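Local coordinates for stage III sporulation protein AF (Bacillus subtilis, PDB 6DCS), which probably helps build the membrane-associated channel essential for sporulation, this piece holding the protein's ring-building-motif domain, at residues I41-G46 / K56-Y61; V60-S65 / I113-E118. One frame throughout, in Å; residues are numbered along the deposited sequence.

Interaction 1 (I41-G46 / K56-Y61); sequences IKLTAG and KTISVY. With SO4 (sulfate ion), chain D.
Lys42 and Ser59 face each other as a hydrogen-bonded pair in the antiparallel hairpin of strands 37-45 and 55-63, part of the ring-building-motif domain. Lys42 N meets Ser59 O at 2.9 Å; Ser59 N returns a bond to Lys42 O. Two residues on, Thr44 N gives its proton to Thr57 O at 3.2 Å. Thr44 O accepts from Lys56 N, and Lys56 and Thr57 both face Thr44, which makes a classic beta bulge. The CA-H groups of Ile41 and Leu43, in the non-hydrogen-bonded pairs, make CA-H...O contacts with Ser59 O and Thr57 O.

On the polar face, Thr44 OG1 and Thr57 OG1 share a hydrogen bond of 2.9 Å, in which either could be the donor. Each hydroxyl is tucked between its own backbone N and carbonyl carbon (chi1 83° and 72°), which turns the two oxygens together. Lys42 bends late in its chain, bringing CE to 3.5 Å from Tyr61 CE1 and letting NZ donate to Tyr61 OH at 3.0 Å. Arg40 adds a cation-pi contact to the same ring.

The other face is apolar. Ile41 CG2 and Leu43 CD1 both pack on Ile58 CG2, the first at 4.2 Å; helix 11-30 lies against Leu43, and Trp106 of helix 81-106 against Ile58. From the bulge, the Lys56 side chain runs out past Gly46 to a sulfate, probably from the crystallisation liquor and also bonded by Glu47 N: Lys56 NZ donates to sulfate O3 at 2.8 Å and only weakly to O2.

Interaction 2 (V60-S65 / I113-E118); sequences VYMAPS and ITVHME
Val60 and His116 are joined through the backbone, in the parallel half of the sheet. Val60 N donates to Thr114 O at 2.9 Å, and Val60 O accepts from His116 N, so both its polar backbone atoms are taken by the same strand. Met62 N then reaches His116 O at 3.0 Å.

The aromatic contact is an offset pair. Tyr61 and His116 share nearly the same first torsion (chi1 -65° and -68°), each CG anti to its carbonyl carbon, which sends both rings the same way, side by side. Their planes are 16° apart and the centroids 4.7 Å, but slid until the rings hardly overlap. His116 CD2 sits over one face of the tyrosine, 3.5 Å from CZ, while CB lies by CD2 and CE2. A serine at Tyr61 would probably uncover this flank of the imidazole and leave the ammonium of Lys42 without its hydroxyl partner.

Apolar packing fills the other face. Val60 CG2 meets Ile113 CG2 at 4.2 Å, Met62 CG lies near Val115 CG1, and Met62 CB touches Met117 SD at 3.8 Å, with Ile98 of helix 81-106 against both methionines. Two neighbouring parallel strands linked through that helix form a beta-alpha-beta crossover, as in the alpha-beta-beta-alpha-beta order of ring-building motifs.

Strand 55-63 is the middle strand and serves both contacts: interaction 1 pairs it antiparallel with 41-46, interaction 2 parallel with 113-118, their centres about 13 Å apart. The seam is stitched directly where Ile58 O lies 2.9 Å from Thr114 N, a probable hydrogen bond. At the shared residues the backbone divides its partners: Val60 bonds to Thr114 and His116, Tyr61 to Gly39 and Arg40. On one face Lys42, Tyr61 and His116 form a row across all three strands, with Ser59 beside it on the same face, its OG 4.1 Å from His116 NE2 in packing contact. The sulfate belongs to the Lys56 end of interaction 1, remote from interaction 2.

Interaction 1 (I41-G46 / K56-Y61)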
loop_
_atom_site.group_PDB
_atom_site.type_symbol
_atom_site.label_atom_id
_atom_site.label_comp_id
_atom_site.label_asym_id
_atom_site.label_seq_id
_atom_site.Cartn_x
_atom_site.Cartn_y
_atom_site.Cartn_z
ATOM N N ILE A 41 1.907 6.026 1.272
ATOM C CA ILE A 41 0.521 5.711 1.596
ATOM C C ILE A 41 -0.317 6.895 1.144
ATOM O O ILE A 41 -0.043 8.025 1.555
ATOM C CB ILE A 41 0.335 5.465 3.108
ATOM C CG1 ILE A 41 1.144 4.259 3.567
ATOM C CG2 ILE A 41 -1.117 5.196 3.464
ATOM C CD1 ILE A 41 1.024 3.950 5.074
ATOM N N LYS A 42 -1.329 6.645 0.304
ATOM C CA LYS A 42 -2.165 7.709 -0.278
ATOM C C LYS A 42 -3.632 7.491 0.120
ATOM O O LYS A 42 -4.262 6.515 -0.320
ATOM C CB LYS A 42 -2.052 7.740 -1.812
ATOM C CG LYS A 42 -0.674 8.079 -2.432
ATOM C CD LYS A 42 -0.803 8.510 -3.915
ATOM C CE LYS A 42 -0.275 7.475 -4.933
ATOM N NZ LYS A 42 -1.120 7.309 -6.185
ATOM N N LEU A 43 -4.213 8.409 0.895
ATOM C CA LEU A 43 -5.645 8.320 1.164
ATOM C C LEU A 43 -6.458 9.275 0.272
ATOM O O LEU A 43 -5.973 10.313 -0.197
ATOM C CB LEU A 43 -5.946 8.587 2.644
ATOM C CG LEU A 43 -5.671 7.479 3.697
ATOM C CD1 LEU A 43 -4.212 7.176 3.826
ATOM C CD2 LEU A 43 -6.125 7.958 5.034
ATOM N N THR A 44 -7.697 8.882 -0.000
ATOM C CA THR A 44 -8.683 9.768 -0.594
ATOM C C THR A 44 -9.919 9.800 0.299
ATOM O O THR A 44 -10.226 8.836 1.014
ATOM C CB THR A 44 -9.078 9.363 -2.041
ATOM O OG1 THR A 44 -10.087 8.347 -2.034
ATOM C CG2 THR A 44 -7.878 8.878 -2.861
ATOM N N ALA A 45 -10.600 10.945 0.286
ATOM C CA ALA A 45 -11.840 11.107 1.032
ATOM C C ALA A 45 -12.697 12.147 0.324
ATOM O O ALA A 45 -12.200 12.925 -0.494
ATOM C CB ALA A 45 -11.581 11.500 2.492
ATOM N N GLY A 46 -13.991 12.137 0.644
ATOM C CA GLY A 46 -15.022 12.945 0.002
ATOM C C GLY A 46 -15.453 14.115 0.856
ATOM O O GLY A 46 -14.684 14.624 1.681
ATOM N N LYS A 56 -12.339 6.845 1.665
ATOM C CA LYS A 56 -12.807 6.110 0.499
ATOM C C LYS A 56 -11.775 5.119 -0.044
ATOM O O LYS A 56 -12.159 4.050 -0.525
ATOM C CB LYS A 56 -13.227 7.094 -0.603
ATOM C CG LYS A 56 -14.534 7.844 -0.301
ATOM C CD LYS A 56 -15.483 7.952 -1.494
ATOM C CE LYS A 56 -16.726 8.728 -1.068
ATOM N NZ LYS A 56 -17.544 9.234 -2.232
ATOM N N THR A 57 -10.479 5.440 -0.024
ATOM C CA THR A 57 -9.476 4.536 -0.579
ATOM C C THR A 57 -8.141 4.751 0.115
ATOM O O THR A 57 -7.914 5.762 0.781
ATOM C CB THR A 57 -9.221 4.687 -2.101
ATOM O OG1 THR A 57 -8.502 5.903 -2.355
ATOM C CG2 THR A 57 -10.481 4.636 -2.919
ATOM N N ILE A 58 -7.264 3.753 -0.063
ATOM C CA ILE A 58 -5.953 3.662 0.561
ATOM C C ILE A 58 -5.006 2.931 -0.374
ATOM O O ILE A 58 -5.147 1.719 -0.592
ATOM C CB ILE A 58 -6.005 2.922 1.909
ATOM C CG1 ILE A 58 -7.149 3.436 2.768
ATOM C CG2 ILE A 58 -4.670 3.039 2.609
ATOM C CD1 ILE A 58 -7.380 2.686 4.016
ATOM N N SER A 59 -4.032 3.654 -0.921
ATOM C CA SER A 59 -2.989 3.043 -1.728
ATOM C C SER A 59 -1.711 2.856 -0.913
ATOM O O SER A 59 -1.281 3.766 -0.194
ATOM C CB SER A 59 -2.719 3.892 -2.953
ATOM O OG SER A 59 -3.646 3.529 -3.952
ATOM N N VAL A 60 -1.100 1.677 -1.039
ATOM C CA VAL A 60 0.122 1.349 -0.311
ATOM C C VAL A 60 1.214 0.872 -1.261
ATOM O O VAL A 60 0.998 -0.041 -2.063
ATOM C CB VAL A 60 -0.115 0.284 0.765
ATOM C CG1 VAL A 60 1.105 0.212 1.653
ATOM C CG2 VAL A 60 -1.369 0.608 1.566
ATOM N N TYR A 61 2.393 1.464 -1.136
ATOM C CA TYR A 61 3.533 1.152 -1.983
ATOM C C TYR A 61 4.574 0.487 -1.099
ATOM O O TYR A 61 5.059 1.106 -0.145
ATOM C CB TYR A 61 4.062 2.428 -2.660
ATOM C CG TYR A 61 3.060 3.055 -3.646
ATOM C CD1 TYR A 61 1.999 3.835 -3.196
ATOM C CD2 TYR A 61 3.166 2.841 -5.013
ATOM C CE1 TYR A 61 1.069 4.384 -4.085
ATOM C CE2 TYR A 61 2.254 3.377 -5.893
ATOM C CZ TYR A 61 1.200 4.154 -5.439
ATOM O OH TYR A 61 0.288 4.689 -6.360
HETATM S S SO4 D . -19.083 11.996 -0.368
HETATM O O1 SO4 D . -20.155 12.951 -0.698
HETATM O O2 SO4 D . -17.883 12.361 -1.137
HETATM O O3 SO4 D . -19.478 10.618 -0.715
HETATM O O4 SO4 D . -18.801 12.060 1.078
#

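Interaction 2 (V60-S65 / I113-E118)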
loop_
_atom_site.group_PDB
_atom_site.type_symbol
_atom_site.label_atom_id
_atom_site.label_comp_id
_atom_site.label_asym_id
_atom_site.label_seq_id
_atom_site.Cartn_x
_atom_site.Cartn_y
_atom_site.Cartn_z
ATOM N N VAL A 60 -1.100 1.677 -1.039
ATOM C CA VAL A 60 0.122 1.349 -0.311
ATOM C C VAL A 60 1.214 0.872 -1.261
ATOM O O VAL A 60 0.998 -0.041 -2.063
ATOM C CB VAL A 60 -0.115 0.284 0.765
ATOM C CG1 VAL A 60 1.105 0.212 1.653
ATOM C CG2 VAL A 60 -1.369 0.608 1.566
ATOM N N TYR A 61 2.393 1.464 -1.136
ATOM C CA TYR A 61 3.533 1.152 -1.983
ATOM C C TYR A 61 4.574 0.487 -1.099
ATOM O O TYR A 61 5.059 1.106 -0.145
ATOM C CB TYR A 61 4.062 2.428 -2.660
ATOM C CG TYR A 61 3.060 3.055 -3.646
ATOM C CD1 TYR A 61 1.999 3.835 -3.196
ATOM C CD2 TYR A 61 3.166 2.841 -5.013
ATOM C CE1 TYR A 61 1.069 4.384 -4.085
ATOM C CE2 TYR A 61 2.254 3.377 -5.893
ATOM C CZ TYR A 61 1.200 4.154 -5.439
ATOM O OH TYR A 61 0.288 4.689 -6.360
ATOM N N MET A 62 4.872 -0.784 -1.387
ATOM C CA MET A 62 5.687 -1.628 -0.520
ATOM C C MET A 62 7.110 -1.670 -1.041
ATOM O O MET A 62 7.325 -1.811 -2.245
ATOM C CB MET A 62 5.117 -3.041 -0.448
ATOM C CG MET A 62 3.897 -3.167 0.466
ATOM S SD MET A 62 3.943 -2.192 1.981
ATOM C CE MET A 62 5.041 -3.194 2.997
ATOM N N ALA A 63 8.033 -1.576 -0.170
ATOM C CA ALA A 63 9.424 -1.319 -0.511
ATOM C C ALA A 63 10.247 -2.602 -0.500
ATOM O O ALA A 63 9.912 -3.553 0.210
ATOM C CB ALA A 63 10.033 -0.319 0.471
ATOM N N PRO A 64 11.341 -2.634 -1.269
ATOM C CA PRO A 64 12.168 -3.857 -1.307
ATOM C C PRO A 64 12.831 -4.199 0.023
ATOM O O PRO A 64 12.833 -5.371 0.417
ATOM C CB PRO A 64 13.205 -3.533 -2.392
ATOM C CG PRO A 64 13.280 -2.032 -2.405
ATOM C CD PRO A 64 11.872 -1.582 -2.156
ATOM N N SER A 65 13.405 -3.205 0.710
ATOM C CA SER A 65 14.119 -3.370 1.986
ATOM C C SER A 65 15.322 -4.314 1.870
ATOM O O SER A 65 15.701 -4.979 2.838
ATOM C CB SER A 65 13.173 -3.816 3.113
ATOM O OG SER A 65 13.217 -5.216 3.346
ATOM N N ILE A 113 -8.412 -1.111 -0.107
ATOM C CA ILE A 113 -6.954 -1.091 -0.048
ATOM C C ILE A 113 -6.396 -1.574 -1.367
ATOM O O ILE A 113 -6.669 -2.707 -1.787
ATOM C CB ILE A 113 -6.387 -1.935 1.112
ATOM C CG1 ILE A 113 -7.065 -1.595 2.451
ATOM C CG2 ILE A 113 -4.881 -1.757 1.223
ATOM C CD1 ILE A 113 -6.634 -2.516 3.639
ATOM N N THR A 114 -5.597 -0.736 -2.006
ATOM C CA THR A 114 -4.787 -1.150 -3.139
ATOM C C THR A 114 -3.369 -1.315 -2.643
ATOM O O THR A 114 -2.870 -0.452 -1.923
ATOM C CB THR A 114 -4.834 -0.137 -4.291
ATOM O OG1 THR A 114 -6.198 0.168 -4.609
ATOM C CG2 THR A 114 -4.142 -0.704 -5.545
ATOM N N VAL A 115 -2.717 -2.400 -3.039
ATOM C CA VAL A 115 -1.327 -2.639 -2.669
ATOM C C VAL A 115 -0.512 -2.590 -3.949
ATOM O O VAL A 115 -0.696 -3.434 -4.834
ATOM C CB VAL A 115 -1.144 -3.985 -1.946
ATOM C CG1 VAL A 115 0.338 -4.255 -1.691
ATOM C CG2 VAL A 115 -1.925 -4.016 -0.664
ATOM N N HIS A 116 0.387 -1.611 -4.052
ATOM C CA HIS A 116 1.304 -1.513 -5.184
ATOM C C HIS A 116 2.662 -2.085 -4.787
ATOM O O HIS A 116 3.258 -1.679 -3.782
ATOM C CB HIS A 116 1.433 -0.067 -5.677
ATOM C CG HIS A 116 0.188 0.469 -6.322
ATOM N ND1 HIS A 116 -0.194 0.130 -7.603
ATOM C CD2 HIS A 116 -0.776 1.295 -5.853
ATOM C CE1 HIS A 116 -1.335 0.727 -7.897
ATOM N NE2 HIS A 116 -1.709 1.445 -6.853
ATOM N N MET A 117 3.144 -3.030 -5.580
ATOM C CA MET A 117 4.278 -3.863 -5.205
ATOM C C MET A 117 5.546 -3.383 -5.908
ATOM O O MET A 117 6.131 -4.071 -6.742
ATOM C CB MET A 117 3.987 -5.321 -5.546
ATOM C CG MET A 117 3.826 -6.248 -4.352
ATOM S SD MET A 117 4.896 -5.851 -2.963
ATOM C CE MET A 117 6.511 -5.858 -3.765
ATOM N N GLU A 118 5.981 -2.181 -5.561
ATOM C CA GLU A 118 7.159 -1.665 -6.237
ATOM C C GLU A 118 8.408 -2.310 -5.644
ATOM O O GLU A 118 8.420 -2.758 -4.491
ATOM C CB GLU A 118 7.209 -0.135 -6.168
ATOM C CG GLU A 118 6.906 0.589 -7.524
ATOM C CD GLU A 118 7.828 0.204 -8.706
ATOM O OE1 GLU A 118 8.464 -0.878 -8.700
ATOM O OE2 GLU A 118 7.914 1.012 -9.661
#